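Trehalose-6-phosphate phosphatase (Neosartorya fumigata, PDB 5DXL) belongs to the trehalose-phosphatase family of the HAD clan, pairing a Rossmann-like core with a smaller alpha/beta cap. Local coordinates at residues 115-120 and 132-137; 125-130 and 139-144; 68-73 and 99-104; 24-29 and 219-224. All coordinates share one frame; numbering follows the deposited sequence.

Contact 1. Residues 115-120 and 132-137; sequences EVMEVF and IERKRV
This is a helix-on-sheet contact in the cap, where Met117 and Phe120 of helix 112-125 meet Ile132 and Arg134 of strand 131-134. The cap is an antiparallel sheet of four strands with helices 112-125 and 148-164 packed on it, consistent with the C2B type of HAD cap. Strand 131-134 is an outermost strand of that sheet. Helix and strand run nearly antiparallel, at 160°, with their axes 10.2 Å apart at closest approach.

Ile132 is gripped by two residues one helical turn apart. Its CD1 tip reaches the Phe120 CB at 3.7 Å. Its other branch, CG2, lies against the selenium of Met117, a selenomethionine, with CG2 and SE 3.9 Å apart. The Met117 chain is bent at both chi2 (-57°) and chi3 (-64°). These bends bring SE and CE round to Ile132. The Phe120 ring is turned obliquely to Ile132, and Val116 CG1 lies over one face, off its centre. The ring also meets that of Trp141 on the next strand.

Arg134 adds a contact at the exposed margin. Its extended chain carries the guanidinium across to the helix. There Met117 CG sits off-centre over one face of the group, 3.5 Å from Arg134 NH1. The NH2 nitrogen is hydrogen-bonded to Gln113 OE1, one turn earlier on the same helix.

No hydrogen bond crosses between 115-120 and 132-137. The contact therefore rests on apolar packing, edged by a guanidinium whose face meets carbon while NH2 bonds Gln113.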
# COMPACT_ATOMS: atom_id res chain seq x y z
N GLU A 115 -3.92 1.73 -26.93
CA GLU A 115 -3.00 2.72 -27.50
C GLU A 115 -1.57 2.47 -27.03
O GLU A 115 -0.63 2.60 -27.81
CB GLU A 115 -3.44 4.13 -27.13
CG GLU A 115 -2.70 5.20 -27.91
CD GLU A 115 -3.33 6.57 -27.77
OE1 GLU A 115 -4.46 6.65 -27.24
OE2 GLU A 115 -2.70 7.56 -28.18
N VAL A 116 -1.40 2.12 -25.76
CA VAL A 116 -0.06 1.86 -25.25
C VAL A 116 0.57 0.66 -25.94
O VAL A 116 1.76 0.69 -26.27
CB VAL A 116 -0.07 1.66 -23.71
CG1 VAL A 116 1.30 1.18 -23.20
CG2 VAL A 116 -0.46 2.95 -23.01
N MSE A 117 -0.20 -0.39 -26.19
CA MSE A 117 0.30 -1.54 -26.94
C MSE A 117 0.75 -1.14 -28.35
O MSE A 117 1.80 -1.56 -28.81
CB MSE A 117 -0.76 -2.64 -27.02
CG MSE A 117 -0.98 -3.41 -25.72
SE MSE A 117 0.68 -4.22 -25.06
CE MSE A 117 1.00 -5.45 -26.52
N GLU A 118 -0.06 -0.32 -29.01
CA GLU A 118 0.25 0.13 -30.36
C GLU A 118 1.57 0.90 -30.37
O GLU A 118 2.44 0.66 -31.22
CB GLU A 118 -0.90 0.98 -30.91
CG GLU A 118 -0.85 1.22 -32.40
CD GLU A 118 -2.14 1.82 -32.92
OE1 GLU A 118 -3.16 1.74 -32.21
OE2 GLU A 118 -2.12 2.37 -34.04
N VAL A 119 1.72 1.81 -29.42
CA VAL A 119 2.93 2.61 -29.29
C VAL A 119 4.14 1.74 -28.91
O VAL A 119 5.20 1.83 -29.53
CB VAL A 119 2.75 3.72 -28.24
CG1 VAL A 119 4.09 4.37 -27.88
CG2 VAL A 119 1.75 4.76 -28.72
N PHE A 120 3.98 0.90 -27.89
CA PHE A 120 5.07 0.01 -27.52
C PHE A 120 5.47 -0.93 -28.67
O PHE A 120 6.65 -1.21 -28.86
CB PHE A 120 4.70 -0.81 -26.27
CG PHE A 120 4.87 -0.09 -24.95
CD1 PHE A 120 5.46 1.16 -24.87
CD2 PHE A 120 4.44 -0.69 -23.77
CE1 PHE A 120 5.61 1.80 -23.63
CE2 PHE A 120 4.59 -0.07 -22.54
CZ PHE A 120 5.17 1.18 -22.46
N ILE A 132 7.89 -6.37 -25.05
CA ILE A 132 6.77 -5.90 -24.26
C ILE A 132 6.35 -6.95 -23.25
O ILE A 132 6.21 -8.12 -23.61
CB ILE A 132 5.55 -5.56 -25.13
CG1 ILE A 132 5.92 -4.48 -26.15
CG2 ILE A 132 4.37 -5.13 -24.25
CD1 ILE A 132 4.89 -4.32 -27.26
N GLU A 133 6.21 -6.52 -22.00
CA GLU A 133 5.63 -7.35 -20.95
C GLU A 133 4.22 -6.86 -20.67
O GLU A 133 4.00 -5.70 -20.33
CB GLU A 133 6.48 -7.29 -19.67
CG GLU A 133 5.78 -7.94 -18.46
CD GLU A 133 6.57 -7.79 -17.17
OE1 GLU A 133 7.50 -6.95 -17.11
OE2 GLU A 133 6.25 -8.51 -16.19
N ARG A 134 3.25 -7.75 -20.83
CA ARG A 134 1.88 -7.37 -20.56
C ARG A 134 1.38 -8.06 -19.29
O ARG A 134 1.43 -9.28 -19.18
CB ARG A 134 0.99 -7.72 -21.76
CG ARG A 134 -0.48 -7.39 -21.57
CD ARG A 134 -1.16 -7.12 -22.91
NE ARG A 134 -2.38 -6.34 -22.75
CZ ARG A 134 -3.14 -5.94 -23.76
NH1 ARG A 134 -2.82 -6.26 -25.01
NH2 ARG A 134 -4.24 -5.22 -23.53
N LYS A 135 0.96 -7.26 -18.32
CA LYS A 135 0.24 -7.81 -17.16
C LYS A 135 -1.21 -7.34 -17.19
O LYS A 135 -1.61 -6.61 -18.11
CB LYS A 135 0.92 -7.40 -15.86
CG LYS A 135 2.27 -8.05 -15.63
CD LYS A 135 2.53 -8.23 -14.15
CE LYS A 135 3.79 -9.05 -13.91
NZ LYS A 135 3.97 -9.36 -12.46
N ARG A 136 -1.99 -7.76 -16.19
CA ARG A 136 -3.42 -7.43 -16.12
C ARG A 136 -3.63 -5.93 -16.23
O ARG A 136 -4.44 -5.45 -17.03
CB ARG A 136 -4.03 -7.95 -14.82
CG ARG A 136 -5.55 -7.81 -14.75
CD ARG A 136 -6.08 -7.69 -13.31
NE ARG A 136 -5.52 -8.70 -12.43
CZ ARG A 136 -6.02 -9.93 -12.29
NH1 ARG A 136 -7.09 -10.29 -12.99
NH2 ARG A 136 -5.45 -10.79 -11.46
N VAL A 137 -2.87 -5.19 -15.44
CA VAL A 137 -3.15 -3.78 -15.31
C VAL A 137 -1.96 -2.91 -15.73
O VAL A 137 -2.12 -1.73 -16.04
CB VAL A 137 -3.57 -3.46 -13.89
CG1 VAL A 137 -4.48 -2.28 -13.89
CG2 VAL A 137 -4.33 -4.64 -13.32

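Contact 2. Residues 125-130 and 139-144; sequences ERTQGS and LTWHYR
A type II beta turn, Thr127 to Ser130, links helix 112-125 of the cap to strand 131-134, and Thr127 and Ser130 both press on Trp141 of strand 139-142. Gly129 occupies the third position of the turn with a positive phi of 98°, as this turn type favours.

Thr127 meets the indole at its edge. Its CB lies in the ring plane, and its OG1 is 3.7 Å from Trp141 CZ2. That hydroxyl is hydrogen-bonded to Phe123 O and to Gln154 NE2. Trp141 reaches the turn because its CG is anti to the backbone N (chi1 -173°), which swings the six-membered ring toward Thr127.

Ser130 approaches the indole obliquely. Its OG is 3.3 Å from Trp141 NE1, and its CB also touches that part of the ring. Trp141 NE1 also has a weak hydrogen bond to Thr124 OG1. The Ser130 hydroxyl donates to Thr127 O at 2.8 Å, in the carbonyl plane and on a lone pair. Ser130 N donates to the same Thr127 oxygen at 3.1 Å. The backbone bond closes the turn; the hydroxyl bond holds OG in its rotation.

The backbones also meet: Ser130 CA makes a CA-H...O contact of 3.1 Å with His142 O. Phe131 pairs with His142 through backbone hydrogen bonds. This is a tight helix-to-strand connection entering an antiparallel hairpin, part of the alpha-beta-beta unit of the cap.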
# COMPACT_ATOMS: atom_id res chain seq x y z
N GLU A 125 9.48 -2.81 -32.62
CA GLU A 125 9.94 -3.15 -33.97
C GLU A 125 11.15 -2.31 -34.38
O GLU A 125 11.95 -2.74 -35.22
CB GLU A 125 8.80 -2.95 -34.97
CG GLU A 125 7.63 -3.91 -34.76
CD GLU A 125 6.36 -3.44 -35.44
OE1 GLU A 125 6.33 -2.30 -35.94
OE2 GLU A 125 5.37 -4.21 -35.45
N ARG A 126 11.30 -1.14 -33.76
CA ARG A 126 12.38 -0.22 -34.14
C ARG A 126 13.51 -0.13 -33.11
O ARG A 126 14.40 0.73 -33.22
CB ARG A 126 11.79 1.17 -34.37
CG ARG A 126 10.95 1.24 -35.64
CD ARG A 126 9.84 2.26 -35.57
NE ARG A 126 9.03 2.25 -36.79
CZ ARG A 126 8.06 1.37 -37.05
NH1 ARG A 126 7.76 0.43 -36.16
NH2 ARG A 126 7.39 1.43 -38.19
N THR A 127 13.49 -1.01 -32.12
CA THR A 127 14.54 -1.02 -31.10
C THR A 127 14.96 -2.46 -30.84
O THR A 127 14.36 -3.15 -30.02
CB THR A 127 14.07 -0.37 -29.79
OG1 THR A 127 13.46 0.90 -30.06
CG2 THR A 127 15.24 -0.17 -28.84
N GLN A 128 16.00 -2.92 -31.55
CA GLN A 128 16.40 -4.32 -31.47
C GLN A 128 16.75 -4.72 -30.04
O GLN A 128 17.45 -3.99 -29.34
CB GLN A 128 17.59 -4.58 -32.40
CG GLN A 128 18.04 -6.04 -32.43
CD GLN A 128 17.03 -6.96 -33.11
OE1 GLN A 128 16.03 -6.51 -33.68
NE2 GLN A 128 17.29 -8.27 -33.06
N GLY A 129 16.22 -5.86 -29.61
CA GLY A 129 16.45 -6.36 -28.27
C GLY A 129 15.33 -6.05 -27.29
O GLY A 129 15.23 -6.66 -26.22
N SER A 130 14.47 -5.09 -27.65
CA SER A 130 13.41 -4.68 -26.73
C SER A 130 12.23 -5.64 -26.83
O SER A 130 12.11 -6.36 -27.81
CB SER A 130 12.93 -3.25 -27.01
OG SER A 130 12.22 -3.17 -28.25
N LEU A 139 1.46 -2.26 -18.25
CA LEU A 139 2.15 -2.62 -19.48
C LEU A 139 3.56 -2.08 -19.41
O LEU A 139 3.76 -0.92 -19.09
CB LEU A 139 1.43 -2.05 -20.71
CG LEU A 139 -0.01 -2.53 -20.96
CD1 LEU A 139 -0.58 -1.87 -22.21
CD2 LEU A 139 -0.03 -4.02 -21.09
N THR A 140 4.54 -2.93 -19.70
CA THR A 140 5.94 -2.54 -19.52
C THR A 140 6.76 -2.80 -20.77
O THR A 140 6.74 -3.89 -21.34
CB THR A 140 6.57 -3.28 -18.33
OG1 THR A 140 5.77 -3.08 -17.16
CG2 THR A 140 7.97 -2.73 -18.06
N TRP A 141 7.48 -1.76 -21.21
CA TRP A 141 8.40 -1.90 -22.33
C TRP A 141 9.82 -2.08 -21.80
O TRP A 141 10.31 -1.22 -21.09
CB TRP A 141 8.31 -0.66 -23.25
CG TRP A 141 9.11 -0.83 -24.51
CD1 TRP A 141 8.98 -1.83 -25.42
CD2 TRP A 141 10.16 0.02 -24.99
NE1 TRP A 141 9.88 -1.65 -26.45
CE2 TRP A 141 10.61 -0.52 -26.20
CE3 TRP A 141 10.74 1.20 -24.51
CZ2 TRP A 141 11.64 0.06 -26.94
CZ3 TRP A 141 11.77 1.78 -25.26
CH2 TRP A 141 12.20 1.21 -26.45
N HIS A 142 10.44 -3.21 -22.12
CA HIS A 142 11.77 -3.56 -21.63
C HIS A 142 12.81 -3.35 -22.72
O HIS A 142 12.58 -3.74 -23.86
CB HIS A 142 11.84 -5.04 -21.20
CG HIS A 142 10.99 -5.38 -20.01
ND1 HIS A 142 11.49 -5.41 -18.72
CD2 HIS A 142 9.69 -5.75 -19.91
CE1 HIS A 142 10.53 -5.77 -17.88
NE2 HIS A 142 9.43 -5.99 -18.58
N TYR A 143 13.96 -2.77 -22.39
CA TYR A 143 14.98 -2.55 -23.42
C TYR A 143 16.43 -2.74 -22.96
O TYR A 143 17.36 -2.22 -23.59
CB TYR A 143 14.79 -1.15 -24.02
CG TYR A 143 14.89 -0.02 -23.05
CD1 TYR A 143 16.12 0.58 -22.78
CD2 TYR A 143 13.76 0.46 -22.39
CE1 TYR A 143 16.22 1.63 -21.87
CE2 TYR A 143 13.85 1.50 -21.49
CZ TYR A 143 15.08 2.08 -21.23
OH TYR A 143 15.18 3.12 -20.34
N ARG A 144 16.66 -3.50 -21.89
CA ARG A 144 18.03 -3.69 -21.41
C ARG A 144 18.93 -4.34 -22.45
O ARG A 144 20.13 -4.07 -22.47
CB ARG A 144 18.04 -4.54 -20.12
CG ARG A 144 19.44 -4.72 -19.51
CD ARG A 144 20.08 -3.37 -19.23
NE ARG A 144 21.48 -3.45 -18.82
CZ ARG A 144 22.51 -3.19 -19.62
NH1 ARG A 144 22.31 -2.84 -20.89
NH2 ARG A 144 23.76 -3.28 -19.16

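Contact 3. Residues 68-73 and 99-104; sequences RDQAFL and DDWENL
Trp101 lies against Gln70 and Leu73 at the edge of the Rossmann-like HAD core, where strand 101-103 ends the mixed sheet and helix 70-77 packs beside it. Beyond the parallel strands of the core, strand 92-94 runs antiparallel to 84-87, and 101-103 runs antiparallel to 92-94.

The second segment enters through a loop, Asp99 and Asp100, which does not touch the helix.

Trp101 carries the contact. Its CG is anti to the carbonyl carbon (chi1 -75°), and the indole offers one face to the helix. Gln70 lies over that face with an extended chain, running in the direction opposite to the Trp101 side chain. Its CG sits above the six-membered ring in a CH-pi contact, 3.7 Å from the centroid and 8° off the normal. Its NE2 lies over the same face near Trp101 CG, at the CB end. The amide plane is tilted 57° to the ring, so this is not a flat stack. At the end of the indole away from CB, Trp101 CH2 comes obliquely within 4.5 Å of Leu73 CB. The indole also touches Asp74 of the helix, and Leu85 and Arg94 of neighbouring strands.

Glu102 points away from the helix. The backbone of this segment pairs with its neighbour, Glu102 with Ile93 and Leu104 with Cys91.

On the helix side, Gln70 N is hydrogen-bonded to Glu88 OE2 in the first turn. The amide nitrogen comes down tightly on the indole: Gln70 NE2 is 3.1 Å from Trp101 CG.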
# COMPACT_ATOMS: atom_id res chain seq x y z
N ARG A 68 0.36 -8.66 -2.57
CA ARG A 68 -0.01 -10.07 -2.70
C ARG A 68 -1.28 -10.27 -3.51
O ARG A 68 -2.15 -9.40 -3.55
CB ARG A 68 -0.20 -10.70 -1.32
CG ARG A 68 1.05 -10.82 -0.50
CD ARG A 68 1.84 -12.06 -0.87
NE ARG A 68 2.81 -12.35 0.18
CZ ARG A 68 3.37 -13.54 0.36
NH1 ARG A 68 3.08 -14.55 -0.44
NH2 ARG A 68 4.23 -13.70 1.36
N ASP A 69 -1.38 -11.45 -4.12
CA ASP A 69 -2.58 -11.86 -4.85
C ASP A 69 -3.83 -11.79 -3.98
O ASP A 69 -3.77 -12.04 -2.77
CB ASP A 69 -2.46 -13.30 -5.37
CG ASP A 69 -1.43 -13.46 -6.46
OD1 ASP A 69 -0.89 -12.45 -6.98
OD2 ASP A 69 -1.16 -14.63 -6.81
N GLN A 70 -4.96 -11.52 -4.62
CA GLN A 70 -6.26 -11.61 -3.96
C GLN A 70 -6.43 -12.97 -3.30
O GLN A 70 -6.86 -13.07 -2.15
CB GLN A 70 -7.36 -11.36 -4.99
CG GLN A 70 -8.78 -11.59 -4.51
CD GLN A 70 -9.77 -11.53 -5.66
OE1 GLN A 70 -9.38 -11.56 -6.83
NE2 GLN A 70 -11.05 -11.44 -5.34
N ALA A 71 -6.06 -14.03 -4.02
CA ALA A 71 -6.26 -15.38 -3.50
C ALA A 71 -5.43 -15.64 -2.24
O ALA A 71 -5.86 -16.40 -1.35
CB ALA A 71 -5.94 -16.41 -4.58
N PHE A 72 -4.26 -15.01 -2.15
CA PHE A 72 -3.40 -15.18 -0.99
C PHE A 72 -4.00 -14.50 0.23
O PHE A 72 -4.10 -15.10 1.31
CB PHE A 72 -2.00 -14.61 -1.26
CG PHE A 72 -1.05 -14.75 -0.10
CD1 PHE A 72 -0.96 -13.74 0.86
CD2 PHE A 72 -0.25 -15.87 0.04
CE1 PHE A 72 -0.09 -13.87 1.93
CE2 PHE A 72 0.62 -16.00 1.10
CZ PHE A 72 0.71 -14.99 2.05
N LEU A 73 -4.39 -13.24 0.08
CA LEU A 73 -4.95 -12.50 1.21
C LEU A 73 -6.24 -13.18 1.67
O LEU A 73 -6.47 -13.33 2.87
CB LEU A 73 -5.25 -11.04 0.86
CG LEU A 73 -4.03 -10.15 0.59
CD1 LEU A 73 -4.51 -8.71 0.45
CD2 LEU A 73 -2.97 -10.27 1.68
N ASP A 99 -18.32 -9.77 1.93
CA ASP A 99 -17.79 -10.95 1.28
C ASP A 99 -17.38 -10.64 -0.16
O ASP A 99 -16.74 -11.46 -0.82
CB ASP A 99 -18.82 -12.09 1.27
CG ASP A 99 -19.04 -12.70 2.64
OD1 ASP A 99 -18.11 -12.68 3.47
OD2 ASP A 99 -20.15 -13.22 2.88
N ASP A 100 -17.74 -9.44 -0.62
CA ASP A 100 -17.58 -9.09 -2.03
C ASP A 100 -16.25 -8.41 -2.33
O ASP A 100 -15.90 -7.40 -1.72
CB ASP A 100 -18.72 -8.18 -2.49
CG ASP A 100 -20.09 -8.81 -2.28
OD1 ASP A 100 -20.21 -10.04 -2.46
OD2 ASP A 100 -21.03 -8.07 -1.93
N TRP A 101 -15.51 -8.97 -3.28
CA TRP A 101 -14.31 -8.32 -3.79
C TRP A 101 -14.65 -7.45 -4.98
O TRP A 101 -15.38 -7.89 -5.87
CB TRP A 101 -13.28 -9.36 -4.20
CG TRP A 101 -12.58 -10.03 -3.08
CD1 TRP A 101 -12.98 -11.14 -2.40
CD2 TRP A 101 -11.32 -9.65 -2.51
NE1 TRP A 101 -12.05 -11.47 -1.44
CE2 TRP A 101 -11.03 -10.57 -1.49
CE3 TRP A 101 -10.42 -8.61 -2.77
CZ2 TRP A 101 -9.86 -10.49 -0.73
CZ3 TRP A 101 -9.28 -8.52 -2.01
CH2 TRP A 101 -9.00 -9.46 -1.01
N GLU A 102 -14.12 -6.23 -5.01
CA GLU A 102 -14.26 -5.42 -6.21
C GLU A 102 -12.99 -5.48 -7.04
O GLU A 102 -11.88 -5.34 -6.51
CB GLU A 102 -14.58 -3.96 -5.88
CG GLU A 102 -14.52 -3.09 -7.14
CD GLU A 102 -15.21 -1.74 -7.01
OE1 GLU A 102 -15.50 -1.32 -5.87
OE2 GLU A 102 -15.45 -1.11 -8.06
N ASN A 103 -13.15 -5.69 -8.34
CA ASN A 103 -12.04 -5.68 -9.28
C ASN A 103 -11.90 -4.27 -9.82
O ASN A 103 -12.62 -3.87 -10.74
CB ASN A 103 -12.28 -6.68 -10.41
CG ASN A 103 -11.09 -6.82 -11.35
OD1 ASN A 103 -10.27 -5.91 -11.48
ND2 ASN A 103 -10.99 -7.97 -12.01
N LEU A 104 -10.98 -3.50 -9.26
CA LEU A 104 -10.88 -2.09 -9.58
C LEU A 104 -10.33 -1.87 -10.98
O LEU A 104 -10.59 -0.83 -11.60
CB LEU A 104 -10.03 -1.36 -8.53
CG LEU A 104 -10.71 -1.35 -7.16
CD1 LEU A 104 -9.81 -0.79 -6.07
CD2 LEU A 104 -11.99 -0.55 -7.24

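Contact 4. Residues 24-29 and 219-224; sequences MFDYDG and FTDEDM
Asp26 and Asp221 meet carboxylate to carboxylate, bringing the DxD sequence of HAD motif I, Asp26-Tyr27-Asp28, up to the acidic loop that leads into helix 222-229. Such loops line the active site in HAD proteins.

In the first shell, Asp26 OD2 is 2.5 Å from Asp221 OD2. The same Asp26 OD2 lies 3.1 Å from Asp221 OD1, and these two do not bond. Asp26 OD2 thus lies near both oxygens of Asp221, and the two carboxylate planes are nearly perpendicular (79°). Asp26 has its CG anti to the backbone N (chi1 -165°), which extends the group toward the other loop. The selenomethionine Met224 brings CE to 4.4 Å from Asp26 N.

Lys190, outside both segments, comes next. It forms a salt bridge with each acid, through OD1 in both cases.

Further out, a backbone pairing of Asp26 with Leu215 and the Asp218 carboxylate, whose OD1 accepts from Asp221 N, set the two segments. The rotation of Asp26 is further restrained within its own loop: Tyr27 N donates to Asp26 OD1 at 2.8 Å, from above the carboxylate plane.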
# COMPACT_ATOMS: atom_id res chain seq x y z
N MSE A 24 -3.61 1.17 8.68
CA MSE A 24 -3.25 0.76 7.34
C MSE A 24 -1.87 0.11 7.39
O MSE A 24 -0.88 0.78 7.70
CB MSE A 24 -3.28 1.97 6.38
CG MSE A 24 -4.68 2.58 6.28
SE MSE A 24 -4.84 4.16 5.11
CE MSE A 24 -3.73 5.41 6.07
N PHE A 25 -1.82 -1.18 7.10
CA PHE A 25 -0.58 -1.96 7.17
C PHE A 25 -0.18 -2.55 5.84
O PHE A 25 -1.00 -3.23 5.22
CB PHE A 25 -0.74 -3.16 8.12
CG PHE A 25 -1.24 -2.81 9.50
CD1 PHE A 25 -0.79 -1.69 10.18
CD2 PHE A 25 -2.15 -3.64 10.12
CE1 PHE A 25 -1.25 -1.41 11.47
CE2 PHE A 25 -2.60 -3.37 11.41
CZ PHE A 25 -2.15 -2.27 12.09
N ASP A 26 1.06 -2.34 5.41
CA ASP A 26 1.64 -3.23 4.42
C ASP A 26 1.77 -4.59 5.10
O ASP A 26 1.75 -4.68 6.33
CB ASP A 26 2.99 -2.68 3.92
CG ASP A 26 3.49 -3.35 2.64
OD1 ASP A 26 2.85 -4.27 2.11
OD2 ASP A 26 4.55 -2.93 2.14
N TYR A 27 1.87 -5.67 4.32
CA TYR A 27 1.99 -6.99 4.92
C TYR A 27 3.46 -7.47 4.92
O TYR A 27 4.12 -7.46 5.96
CB TYR A 27 1.08 -8.01 4.19
CG TYR A 27 1.27 -9.39 4.76
CD1 TYR A 27 0.90 -9.67 6.06
CD2 TYR A 27 1.88 -10.39 4.01
CE1 TYR A 27 1.10 -10.92 6.62
CE2 TYR A 27 2.09 -11.65 4.56
CZ TYR A 27 1.70 -11.90 5.86
OH TYR A 27 1.90 -13.14 6.41
N ASP A 28 3.97 -7.87 3.76
CA ASP A 28 5.35 -8.35 3.69
C ASP A 28 6.34 -7.28 4.13
O ASP A 28 6.21 -6.12 3.75
CB ASP A 28 5.68 -8.81 2.27
CG ASP A 28 4.96 -10.08 1.91
OD1 ASP A 28 5.34 -11.15 2.43
OD2 ASP A 28 3.99 -10.02 1.12
N GLY A 29 7.33 -7.68 4.93
CA GLY A 29 8.30 -6.73 5.44
C GLY A 29 7.84 -5.83 6.57
O GLY A 29 8.64 -5.10 7.16
N PHE A 219 9.58 1.32 -0.45
CA PHE A 219 9.52 2.56 -1.22
C PHE A 219 8.08 2.92 -1.58
O PHE A 219 7.72 4.10 -1.55
CB PHE A 219 10.38 2.41 -2.49
CG PHE A 219 10.45 3.64 -3.34
CD1 PHE A 219 11.36 4.64 -3.06
CD2 PHE A 219 9.62 3.79 -4.45
CE1 PHE A 219 11.44 5.78 -3.86
CE2 PHE A 219 9.69 4.93 -5.24
CZ PHE A 219 10.60 5.92 -4.95
N THR A 220 7.26 1.92 -1.89
CA THR A 220 5.87 2.16 -2.23
C THR A 220 5.06 2.63 -1.02
O THR A 220 4.11 3.40 -1.14
CB THR A 220 5.19 0.89 -2.84
OG1 THR A 220 4.64 0.07 -1.80
CG2 THR A 220 6.20 0.09 -3.64
N ASP A 221 5.44 2.15 0.16
CA ASP A 221 4.76 2.54 1.38
C ASP A 221 4.99 4.00 1.73
O ASP A 221 4.16 4.61 2.41
CB ASP A 221 5.22 1.64 2.53
CG ASP A 221 4.74 0.23 2.38
OD1 ASP A 221 3.65 0.03 1.81
OD2 ASP A 221 5.45 -0.69 2.84
N GLU A 222 6.09 4.56 1.26
CA GLU A 222 6.38 5.98 1.43
C GLU A 222 5.24 6.85 0.92
O GLU A 222 4.97 7.92 1.47
CB GLU A 222 7.70 6.34 0.73
CG GLU A 222 8.93 5.72 1.39
CD GLU A 222 9.23 6.35 2.74
OE1 GLU A 222 9.15 7.59 2.85
OE2 GLU A 222 9.53 5.61 3.69
N ASP A 223 4.54 6.39 -0.12
CA ASP A 223 3.46 7.19 -0.69
C ASP A 223 2.26 7.28 0.27
O ASP A 223 1.53 8.27 0.26
CB ASP A 223 3.04 6.62 -2.05
CG ASP A 223 4.07 6.91 -3.15
OD1 ASP A 223 4.74 7.97 -3.10
OD2 ASP A 223 4.21 6.08 -4.07
N MSE A 224 2.07 6.25 1.11
CA MSE A 224 1.04 6.32 2.15
C MSE A 224 1.38 7.43 3.14
O MSE A 224 0.50 8.20 3.54
CB MSE A 224 0.91 4.99 2.90
CG MSE A 224 0.46 3.84 2.02
SE MSE A 224 -0.18 2.31 3.05
CE MSE A 224 1.53 1.77 3.87

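In the fold
Contacts 1 and 2 belong to the cap and lie with centres about 11 Å apart. They touch directly through the paired strands 131-134 and 139-142, where Glu133 and His142 also meet. Contacts 3 and 4 belong to the core and reach the same mixed sheet. Their centres are about 17 Å apart, and a salt bridge of 2.8 Å from Arg68 NE to Asp28 OD2 joins them. Contact 4 marks the probable active-site region, judged by the HAD motifs. The cap stands well off it. The centres of contacts 1 and 4 are about 27 Å apart. Those of contacts 2 and 4 are about 30 Å apart. In sequence, the other three contacts are all nested between the two segments of contact 4.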